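Phl p 3 allergen (PDB 3FT1) is a secreted timothy-grass pollen allergen recognised by IgE, a small beta-barrel protein related to the C-terminal domain of beta-expansins. Local coordinates at residues Phe6-Gly11 / Lys91-Glu96; Lys16-Ile21 / Val52-Ser57; Ser29-Glu34 / Met70-Met75; Gly63-Arg68 / Thr85-Gly90. One frame throughout, in Å; residues are numbered along the deposited sequence.

Contact 1: residues Phe6-Gly11 / Lys91-Glu96; sequences FTVQKG and KTYKPE
Thr7 and Thr92 meet side chain to side chain where strands 3-8 and 92-93 pair antiparallel, at one border of the immunoglobulin-like beta-barrel expected of an expansin C-terminal domain. They form a non-hydrogen-bonded pair, and their hydroxyls bridge the two strands above this face of the sheet: Thr7 OG1 lies 2.6 Å from Thr92 OG1, a hydrogen bond that either could donate. The two threonines adopt the same rotamer, OG1 anti to the carbonyl carbon (chi1 -55° in Thr7, -67° in Thr92), which turns both oxygens toward each other. Thr7 CG2 also rests near the partner hydroxyl. The flanking pair Phe6-Tyr93 is hydrogen-bonded, Phe6 N giving to Tyr93 O at 2.9 Å and Tyr93 N to Phe6 O at 2.7 Å. One step further on, Val8 N reaches Lys91 O at 3.0 Å.

On the buried face the aromatic side chains of Phe6 and Tyr93 point into the barrel. The Phe6 ring turns an edge to the neighbouring backbone, with CD2 3.6 Å from Tyr93 O in the ring plane. Beyond it, Phe6 CE2 meets Pro95 CD at 4.1 Å, the two side chains crossing at about a right angle. Phe6 also meets the ring of Phe67 in the core, while the Tyr93 hydroxyl is held by the backbone N of Ser88. Val8 closes the other end of this layer: its CG1 is anti to the backbone N (chi1 175°), leaving the second methyl, CG2, to touch Tyr93 CE2 at 3.8 Å.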
# COMPACT_ATOMS: atom_id res chain seq x y z
N PHE A 6 0.44 5.00 -5.11
CA PHE A 6 -0.57 3.97 -4.94
C PHE A 6 -1.74 4.38 -5.81
O PHE A 6 -2.32 5.44 -5.56
CB PHE A 6 -1.10 3.94 -3.50
CG PHE A 6 -0.06 3.62 -2.45
CD1 PHE A 6 0.01 2.36 -1.89
CD2 PHE A 6 0.80 4.60 -1.99
CE1 PHE A 6 0.93 2.07 -0.91
CE2 PHE A 6 1.74 4.32 -1.00
CZ PHE A 6 1.80 3.05 -0.46
N THR A 7 -2.10 3.57 -6.79
CA THR A 7 -3.27 3.87 -7.62
C THR A 7 -4.35 2.84 -7.36
O THR A 7 -4.12 1.64 -7.52
CB THR A 7 -2.92 3.88 -9.11
OG1 THR A 7 -1.84 4.79 -9.33
CG2 THR A 7 -4.14 4.30 -9.95
N VAL A 8 -5.52 3.31 -6.95
CA VAL A 8 -6.63 2.41 -6.66
C VAL A 8 -7.23 1.89 -7.96
O VAL A 8 -7.67 2.67 -8.81
CB VAL A 8 -7.71 3.11 -5.83
CG1 VAL A 8 -8.91 2.18 -5.66
CG2 VAL A 8 -7.15 3.51 -4.48
N GLN A 9 -7.24 0.57 -8.11
CA GLN A 9 -7.67 -0.06 -9.35
C GLN A 9 -9.13 -0.47 -9.32
O GLN A 9 -9.66 -0.80 -8.25
CB GLN A 9 -6.82 -1.30 -9.62
CG GLN A 9 -5.33 -1.00 -9.69
CD GLN A 9 -5.00 -0.11 -10.87
OE1 GLN A 9 -4.73 1.08 -10.71
NE2 GLN A 9 -5.05 -0.68 -12.06
N LYS A 10 -9.77 -0.46 -10.48
CA LYS A 10 -11.13 -0.96 -10.58
C LYS A 10 -11.16 -2.37 -10.02
O LYS A 10 -10.22 -3.15 -10.24
CB LYS A 10 -11.63 -0.94 -12.03
CG LYS A 10 -13.15 -1.07 -12.13
CD LYS A 10 -13.66 -1.02 -13.56
CE LYS A 10 -15.17 -0.87 -13.58
NZ LYS A 10 -15.81 -1.58 -12.43
N GLY A 11 -12.22 -2.69 -9.28
CA GLY A 11 -12.31 -3.96 -8.59
C GLY A 11 -12.17 -3.77 -7.10
O GLY A 11 -12.51 -4.65 -6.31
N LYS A 91 -7.81 6.88 -8.72
CA LYS A 91 -7.05 7.97 -8.15
C LYS A 91 -5.71 7.48 -7.64
O LYS A 91 -5.59 6.34 -7.18
CB LYS A 91 -7.82 8.67 -7.04
CG LYS A 91 -7.08 9.83 -6.40
CD LYS A 91 -8.02 10.68 -5.54
CE LYS A 91 -7.25 11.77 -4.81
NZ LYS A 91 -8.15 12.62 -3.98
N THR A 92 -4.71 8.34 -7.72
CA THR A 92 -3.39 8.00 -7.23
C THR A 92 -3.09 8.79 -5.97
O THR A 92 -3.33 10.00 -5.89
CB THR A 92 -2.32 8.27 -8.30
OG1 THR A 92 -2.51 7.35 -9.38
CG2 THR A 92 -0.92 8.08 -7.72
N TYR A 93 -2.59 8.09 -4.97
CA TYR A 93 -2.18 8.70 -3.71
C TYR A 93 -0.65 8.62 -3.65
O TYR A 93 -0.05 7.57 -3.85
CB TYR A 93 -2.86 7.98 -2.54
CG TYR A 93 -4.37 8.02 -2.68
CD1 TYR A 93 -5.12 9.02 -2.08
CD2 TYR A 93 -5.04 7.07 -3.45
CE1 TYR A 93 -6.51 9.08 -2.24
CE2 TYR A 93 -6.42 7.11 -3.60
CZ TYR A 93 -7.15 8.11 -2.99
OH TYR A 93 -8.51 8.14 -3.16
N LYS A 94 -0.02 9.77 -3.44
CA LYS A 94 1.43 9.87 -3.60
C LYS A 94 2.01 10.59 -2.39
O LYS A 94 2.03 11.82 -2.33
CB LYS A 94 1.75 10.64 -4.89
CG LYS A 94 3.23 10.79 -5.21
CD LYS A 94 3.37 11.56 -6.50
CE LYS A 94 4.66 12.34 -6.53
NZ LYS A 94 5.77 11.51 -6.98
N PRO A 95 2.47 9.81 -1.40
CA PRO A 95 3.04 10.44 -0.20
C PRO A 95 4.40 11.04 -0.49
O PRO A 95 4.98 10.78 -1.54
CB PRO A 95 3.17 9.27 0.78
CG PRO A 95 3.26 8.05 -0.06
CD PRO A 95 2.52 8.34 -1.35
N GLU A 96 4.91 11.86 0.42
CA GLU A 96 6.24 12.42 0.27
C GLU A 96 7.25 11.28 0.19
O GLU A 96 7.11 10.27 0.88
CB GLU A 96 6.58 13.35 1.43
CG GLU A 96 5.56 14.45 1.66
CD GLU A 96 5.32 15.29 0.43
OE1 GLU A 96 6.30 15.85 -0.11
OE2 GLU A 96 4.16 15.41 -0.01

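Contact 2: residues Lys16-Ile21 / Val52-Ser57; sequences KLVLDI and VWEVKS
Leu17 with Val55 and Leu19 with Trp53 form the hydrogen-bonded pairs that join strands 16-24 and 52-56 antiparallel. Each pair is closed by two bonds; Leu17 N gives to Val55 O at 2.9 Å and Leu19 N to Trp53 O at 2.8 Å. The side chains of these four residues point into the core, where Leu17 CB touches Val55 CG1 at 4.0 Å. At the end of this row the tip of Ile21, CD1, approaches Trp53 CD1 at 3.9 Å, the aliphatic chain crossing the indole at about a right angle. Water 2 holds the pyrrole edge of that indole: lying in the ring plane, it accepts from Trp53 NE1 at 2.9 Å and donates to Ile21 O, bridging the strands.

The opposite face carries Lys16, Val18, Glu54 and Lys56. Val18 CG1 packs on Val52 CG2 at 3.7 Å. With CG anti to the backbone N (chi1 -177°) and an extended chain, Lys16 runs alongside Lys56 in the same direction, and its CE lies 3.6 Å from Glu54 CD. Water 1 donates to Glu54 OE1 at 2.6 Å and accepts from Lys56 NZ and, weakly, from Lys16 NZ; the Glu54 carboxylate, with this water, probably offsets the charge of both ammonium groups.

Farther out, Val33 packs on both Ile21 and Trp53, and Leu30 on the indole, while Phe65 and Phe67 back Leu17 and Leu19. Strands 30-36, 44-49 and 52-56 follow one another as a meander, and the last of them lies beside strand 16-24, which precedes all three in the chain: the order of a Greek key.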
# COMPACT_ATOMS: atom_id res chain seq x y z
N LYS A 16 -12.06 -4.46 -0.16
CA LYS A 16 -11.00 -4.94 -1.03
C LYS A 16 -10.21 -3.80 -1.64
O LYS A 16 -10.77 -2.95 -2.33
CB LYS A 16 -11.60 -5.81 -2.13
CG LYS A 16 -10.59 -6.45 -3.08
CD LYS A 16 -11.32 -7.41 -4.01
CE LYS A 16 -10.50 -7.78 -5.22
NZ LYS A 16 -11.29 -8.66 -6.12
N LEU A 17 -8.91 -3.78 -1.39
CA LEU A 17 -8.04 -2.80 -2.04
C LEU A 17 -7.20 -3.48 -3.10
O LEU A 17 -6.45 -4.39 -2.80
CB LEU A 17 -7.11 -2.14 -1.02
CG LEU A 17 -7.61 -0.89 -0.31
CD1 LEU A 17 -6.60 -0.46 0.75
CD2 LEU A 17 -7.86 0.23 -1.32
N VAL A 18 -7.34 -3.04 -4.34
CA VAL A 18 -6.50 -3.50 -5.43
C VAL A 18 -5.66 -2.31 -5.82
O VAL A 18 -6.20 -1.30 -6.29
CB VAL A 18 -7.34 -3.96 -6.64
CG1 VAL A 18 -6.44 -4.51 -7.72
CG2 VAL A 18 -8.37 -5.00 -6.21
N LEU A 19 -4.35 -2.42 -5.62
CA LEU A 19 -3.47 -1.27 -5.75
C LEU A 19 -2.35 -1.51 -6.73
O LEU A 19 -1.60 -2.48 -6.60
CB LEU A 19 -2.86 -0.91 -4.40
CG LEU A 19 -3.83 -0.50 -3.30
CD1 LEU A 19 -3.07 -0.38 -1.97
CD2 LEU A 19 -4.50 0.82 -3.66
N ASP A 20 -2.26 -0.61 -7.71
CA ASP A 20 -1.06 -0.48 -8.52
C ASP A 20 -0.07 0.33 -7.71
O ASP A 20 -0.22 1.54 -7.55
CB ASP A 20 -1.38 0.24 -9.83
CG ASP A 20 -0.17 0.37 -10.74
OD1 ASP A 20 0.88 -0.21 -10.42
OD2 ASP A 20 -0.28 1.06 -11.77
N ILE A 21 0.93 -0.35 -7.16
CA ILE A 21 1.92 0.32 -6.35
C ILE A 21 3.18 0.45 -7.20
O ILE A 21 3.71 -0.54 -7.70
CB ILE A 21 2.22 -0.47 -5.05
CG1 ILE A 21 0.94 -0.63 -4.22
CG2 ILE A 21 3.32 0.21 -4.24
CD1 ILE A 21 1.11 -1.49 -2.97
N VAL A 52 -0.31 -5.63 -9.79
CA VAL A 52 -0.96 -4.99 -8.65
C VAL A 52 -0.84 -5.82 -7.38
O VAL A 52 -0.39 -6.97 -7.41
CB VAL A 52 -2.46 -4.70 -8.91
CG1 VAL A 52 -2.64 -3.90 -10.18
CG2 VAL A 52 -3.26 -6.01 -8.95
N TRP A 53 -1.23 -5.21 -6.27
CA TRP A 53 -1.18 -5.85 -4.97
C TRP A 53 -2.57 -5.77 -4.40
O TRP A 53 -3.26 -4.77 -4.56
CB TRP A 53 -0.24 -5.10 -4.03
CG TRP A 53 1.19 -5.15 -4.42
CD1 TRP A 53 1.80 -4.42 -5.40
CD2 TRP A 53 2.22 -5.96 -3.83
NE1 TRP A 53 3.13 -4.73 -5.47
CE2 TRP A 53 3.41 -5.67 -4.51
CE3 TRP A 53 2.23 -6.90 -2.79
CZ2 TRP A 53 4.62 -6.29 -4.19
CZ3 TRP A 53 3.44 -7.52 -2.48
CH2 TRP A 53 4.61 -7.21 -3.18
N GLU A 54 -2.99 -6.82 -3.71
CA GLU A 54 -4.35 -6.88 -3.24
C GLU A 54 -4.45 -7.27 -1.77
O GLU A 54 -3.68 -8.10 -1.28
CB GLU A 54 -5.14 -7.88 -4.09
CG GLU A 54 -6.54 -8.13 -3.60
CD GLU A 54 -7.24 -9.19 -4.44
OE1 GLU A 54 -7.08 -9.16 -5.67
OE2 GLU A 54 -7.95 -10.03 -3.86
N VAL A 55 -5.39 -6.65 -1.06
CA VAL A 55 -5.76 -7.13 0.27
C VAL A 55 -7.28 -7.09 0.41
O VAL A 55 -7.93 -6.09 0.07
CB VAL A 55 -5.05 -6.35 1.41
CG1 VAL A 55 -5.40 -4.87 1.39
CG2 VAL A 55 -5.38 -6.98 2.77
N LYS A 56 -7.84 -8.20 0.88
CA LYS A 56 -9.28 -8.35 1.05
C LYS A 56 -9.56 -8.53 2.52
O LYS A 56 -8.71 -9.01 3.27
CB LYS A 56 -9.78 -9.60 0.34
CG LYS A 56 -9.89 -9.53 -1.16
CD LYS A 56 -10.22 -10.92 -1.71
CE LYS A 56 -10.49 -10.91 -3.21
NZ LYS A 56 -10.24 -12.24 -3.84
N SER A 57 -10.77 -8.18 2.93
CA SER A 57 -11.22 -8.43 4.29
C SER A 57 -12.65 -8.90 4.26
O SER A 57 -13.38 -8.63 3.31
CB SER A 57 -11.12 -7.16 5.12
OG SER A 57 -11.52 -7.44 6.45
O HOH W 1 -8.92 -10.90 -6.35
O HOH W 2 5.01 -3.39 -7.25

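Contact 3: residues Ser29-Glu34 / Met70-Met75; sequences SLAEVE and MSKGGM
Ala31 and Glu32 both direct their backbone N-H groups at one carbonyl, Met70 O, at 2.8 Å and 3.0 Å, and both donors lie in the carbonyl plane. Here the contact is tight: the extra residue shifts the register by one, Ala31 CB comes to 3.2 Å from Met70 O, and Met70 N answers to Glu32 O. Beneath, Leu30 sends its side chain inward onto Trp53 and Phe69.

Toward solvent the packing is looser. Glu32 and Met70 lie on the same face but meet only through their CB atoms, 4.1 Å apart; from there the thioether chain, bent at chi2 (-69°) and chi3, leads away. Lys72, though exposed, is held by its backbone, N binding Ser29 O at 2.8 Å, and its bent chain lies over Ser29 and Leu30 on the outside, CD 3.0 Å from Ser29 OG and CE near Leu30 O.

A type I turn from Ser71 to Gly74 closes the end. Ser71 OG accepts from Met75 N at 2.8 Å and is also bonded to Asp28, whose carboxylate takes Gly73 N as well. Two successive residues facing Met70 make this a classic beta bulge in strand 30-36, opposite the end of strand 65-71 where the chain turns toward strand 76-83.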
# COMPACT_ATOMS: atom_id res chain seq x y z
N SER A 29 14.18 -3.40 -5.10
CA SER A 29 12.81 -3.60 -5.55
C SER A 29 11.96 -4.03 -4.37
O SER A 29 12.47 -4.40 -3.33
CB SER A 29 12.73 -4.64 -6.67
OG SER A 29 13.21 -5.90 -6.23
N LEU A 30 10.65 -3.95 -4.55
CA LEU A 30 9.72 -4.28 -3.47
C LEU A 30 9.68 -5.79 -3.27
O LEU A 30 9.62 -6.55 -4.24
CB LEU A 30 8.35 -3.75 -3.86
CG LEU A 30 7.28 -3.53 -2.80
CD1 LEU A 30 7.85 -2.85 -1.57
CD2 LEU A 30 6.16 -2.69 -3.43
N ALA A 31 9.70 -6.22 -2.01
CA ALA A 31 9.57 -7.63 -1.67
C ALA A 31 8.22 -7.91 -1.00
O ALA A 31 7.52 -8.85 -1.38
CB ALA A 31 10.71 -8.06 -0.76
N GLU A 32 7.87 -7.10 -0.01
CA GLU A 32 6.65 -7.29 0.77
C GLU A 32 5.93 -5.96 0.93
O GLU A 32 6.57 -4.92 1.07
CB GLU A 32 6.95 -7.81 2.17
CG GLU A 32 7.63 -9.16 2.29
CD GLU A 32 7.85 -9.53 3.76
OE1 GLU A 32 6.95 -9.25 4.58
OE2 GLU A 32 8.93 -10.07 4.09
N VAL A 33 4.61 -6.00 0.93
CA VAL A 33 3.80 -4.85 1.30
C VAL A 33 2.75 -5.32 2.30
O VAL A 33 2.09 -6.33 2.07
CB VAL A 33 3.05 -4.29 0.08
CG1 VAL A 33 2.13 -3.14 0.50
CG2 VAL A 33 4.02 -3.84 -0.98
N GLU A 34 2.59 -4.59 3.40
CA GLU A 34 1.55 -4.91 4.37
C GLU A 34 0.70 -3.70 4.66
O GLU A 34 1.17 -2.57 4.58
CB GLU A 34 2.16 -5.40 5.69
CG GLU A 34 2.97 -6.65 5.54
CD GLU A 34 4.08 -6.71 6.57
OE1 GLU A 34 4.91 -5.79 6.59
OE2 GLU A 34 4.11 -7.68 7.35
N MET A 70 8.86 -3.73 2.65
CA MET A 70 10.18 -4.32 2.81
C MET A 70 10.74 -4.57 1.43
O MET A 70 10.11 -5.24 0.61
CB MET A 70 10.09 -5.65 3.58
CG MET A 70 9.87 -5.48 5.06
SD MET A 70 11.34 -4.79 5.86
CE MET A 70 12.55 -6.06 5.50
N SER A 71 11.91 -3.99 1.14
CA SER A 71 12.55 -4.18 -0.16
C SER A 71 13.30 -5.50 -0.18
O SER A 71 13.54 -6.11 0.87
CB SER A 71 13.52 -3.03 -0.45
OG SER A 71 14.73 -3.19 0.27
N LYS A 72 13.68 -5.96 -1.37
CA LYS A 72 14.49 -7.16 -1.50
C LYS A 72 15.80 -6.98 -0.76
O LYS A 72 16.33 -7.93 -0.17
CB LYS A 72 14.77 -7.49 -2.97
CG LYS A 72 13.84 -8.52 -3.58
CD LYS A 72 12.57 -7.90 -4.12
CE LYS A 72 11.63 -8.97 -4.66
NZ LYS A 72 12.28 -9.84 -5.66
N GLY A 73 16.32 -5.76 -0.79
CA GLY A 73 17.56 -5.43 -0.11
C GLY A 73 17.44 -5.26 1.40
O GLY A 73 18.43 -5.02 2.08
N GLY A 74 16.22 -5.40 1.92
CA GLY A 74 15.98 -5.34 3.35
C GLY A 74 15.78 -3.95 3.88
O GLY A 74 16.03 -3.68 5.05
N MET A 75 15.33 -3.04 3.02
CA MET A 75 15.02 -1.69 3.45
C MET A 75 13.54 -1.59 3.83
O MET A 75 12.67 -1.98 3.05
CB MET A 75 15.33 -0.67 2.35
CG MET A 75 14.83 0.74 2.67
SD MET A 75 15.75 1.48 4.03
CE MET A 75 14.76 2.93 4.36

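Contact 4: residues Gly63-Arg68 / Thr85-Gly90; sequences GPFNFR and TAFSIG
Gly63 N and Thr85 OG1 make the one polar link between these segments, a weak hydrogen bond: the separation is 2.8 Å, but the N-H points well off the oxygen, at 124°. The hydroxyl nestles against the glycine backbone, with OG1 also 3.0 Å from Gly63 CA, an approach that the absence of a side chain on Gly63 permits. In Thr85 the OG1 branch stands anti to the carbonyl carbon (chi1 -58°), which turns it to this backbone, while CG2 comes no nearer than 4.2 Å to Gly63 N.

A cis peptide bond joins Gly63 to Pro64, and Gly63 CA sits 3.6 Å above one face of the Phe65 ring, offset toward the rim. The same ring reaches across to the other segment with its CE2 corner, which lies 4.0 Å from Thr85 CA and 3.9 Å from Phe87 CD2. Phe87 CD2 arrives at the edge of the Phe65 ring, near its plane, and the two side chains run at a slant rather than stacking. Phe87 CG is held between its own backbone N and carbonyl carbon (chi1 55°), aiming the ring inward from a loop that is otherwise largely at the surface. Ahead of it, Ala86 is the centre of an inverse gamma turn, closed by a weak bond from Phe87 N to Thr85 O.

Around the aromatic pair, Leu17 of strand 16-24 packs on both rings, Leu35 of strand 30-36 and Ile83 of strand 76-83 lie against Phe65, and Ser12 borders Phe87.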
# COMPACT_ATOMS: atom_id res chain seq x y z
N GLY A 63 -9.90 2.94 7.32
CA GLY A 63 -8.80 3.84 7.04
C GLY A 63 -8.79 5.04 7.97
O GLY A 63 -9.62 5.12 8.88
N PRO A 64 -7.87 5.98 7.75
CA PRO A 64 -6.91 5.95 6.63
C PRO A 64 -5.91 4.80 6.76
O PRO A 64 -5.62 4.32 7.85
CB PRO A 64 -6.20 7.30 6.73
CG PRO A 64 -6.45 7.78 8.11
CD PRO A 64 -7.75 7.20 8.56
N PHE A 65 -5.37 4.36 5.62
CA PHE A 65 -4.57 3.15 5.59
C PHE A 65 -3.07 3.42 5.65
O PHE A 65 -2.58 4.33 4.99
CB PHE A 65 -4.92 2.35 4.33
CG PHE A 65 -6.39 2.03 4.22
CD1 PHE A 65 -6.98 1.15 5.10
CD2 PHE A 65 -7.17 2.63 3.24
CE1 PHE A 65 -8.33 0.85 5.01
CE2 PHE A 65 -8.53 2.34 3.15
CZ PHE A 65 -9.10 1.45 4.03
N ASN A 66 -2.37 2.62 6.44
CA ASN A 66 -0.91 2.67 6.54
C ASN A 66 -0.31 1.47 5.82
O ASN A 66 -0.91 0.40 5.79
CB ASN A 66 -0.50 2.65 8.01
CG ASN A 66 -1.34 3.59 8.85
OD1 ASN A 66 -1.20 4.81 8.75
ND2 ASN A 66 -2.24 3.03 9.65
N PHE A 67 0.87 1.66 5.24
CA PHE A 67 1.52 0.60 4.48
C PHE A 67 2.97 0.43 4.91
O PHE A 67 3.71 1.41 5.03
CB PHE A 67 1.45 0.90 2.97
CG PHE A 67 0.05 0.89 2.43
CD1 PHE A 67 -0.51 -0.29 1.96
CD2 PHE A 67 -0.72 2.04 2.44
CE1 PHE A 67 -1.82 -0.32 1.49
CE2 PHE A 67 -2.03 2.02 1.97
CZ PHE A 67 -2.58 0.85 1.50
N ARG A 68 3.37 -0.81 5.15
CA ARG A 68 4.76 -1.12 5.46
C ARG A 68 5.37 -1.85 4.28
O ARG A 68 4.82 -2.85 3.81
CB ARG A 68 4.88 -2.00 6.70
CG ARG A 68 6.32 -2.40 7.02
CD ARG A 68 6.45 -2.89 8.44
NE ARG A 68 5.85 -4.21 8.62
CZ ARG A 68 5.79 -4.85 9.79
NH1 ARG A 68 6.30 -4.29 10.88
NH2 ARG A 68 5.23 -6.04 9.86
N THR A 85 -10.22 6.20 3.98
CA THR A 85 -11.25 5.17 3.92
C THR A 85 -12.08 5.32 2.65
O THR A 85 -12.33 4.34 1.94
CB THR A 85 -12.16 5.26 5.13
OG1 THR A 85 -11.35 5.13 6.30
CG2 THR A 85 -13.20 4.16 5.10
N ALA A 86 -12.51 6.54 2.37
CA ALA A 86 -13.35 6.81 1.20
C ALA A 86 -12.47 7.08 -0.01
O ALA A 86 -12.51 8.16 -0.61
CB ALA A 86 -14.27 7.98 1.47
N PHE A 87 -11.66 6.08 -0.37
CA PHE A 87 -10.79 6.18 -1.53
C PHE A 87 -11.58 6.09 -2.83
O PHE A 87 -12.75 5.69 -2.83
CB PHE A 87 -9.74 5.07 -1.49
CG PHE A 87 -10.34 3.69 -1.37
CD1 PHE A 87 -10.83 3.04 -2.49
CD2 PHE A 87 -10.41 3.06 -0.14
CE1 PHE A 87 -11.38 1.77 -2.39
CE2 PHE A 87 -10.95 1.79 -0.03
CZ PHE A 87 -11.44 1.14 -1.16
N SER A 88 -10.94 6.44 -3.94
CA SER A 88 -11.64 6.58 -5.20
C SER A 88 -10.96 5.79 -6.32
O SER A 88 -9.73 5.82 -6.44
CB SER A 88 -11.78 8.06 -5.56
OG SER A 88 -12.61 8.23 -6.69
N ILE A 89 -11.75 5.04 -7.07
CA ILE A 89 -11.25 4.20 -8.15
C ILE A 89 -10.53 5.06 -9.18
O ILE A 89 -11.09 6.04 -9.67
CB ILE A 89 -12.41 3.48 -8.88
CG1 ILE A 89 -13.22 2.61 -7.90
CG2 ILE A 89 -11.87 2.65 -10.04
CD1 ILE A 89 -12.37 1.67 -7.07
N GLY A 90 -9.29 4.70 -9.50
CA GLY A 90 -8.53 5.41 -10.51
C GLY A 90 -7.70 6.57 -10.00
O GLY A 90 -6.96 7.18 -10.77

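All four contacts reach the same antiparallel sheet, contact 4 with one segment in a loop, and contact 1, joining residues near the two ends of the chain, encloses the others along the sequence. Contacts 1 and 2, centres 10 Å apart, meet where strands 3-8 and 16-24 lie side by side and Gln9 N is 2.8 Å from Val18 O. Contact 4 adjoins contact 1 at 8 Å between centres: Val8 O is 2.7 Å from Gly90 N. Leu17 and Leu19 of contact 2 meet Phe87 and Phe67 in the core, and the Trp53 indole reaches contact 3. Contacts 3 and 4, centres about 20 Å apart on opposite sides of the chain's centre, share strand 65-71; a salt bridge joins Glu34 OE1 to Arg68 NE at 2.7 Å.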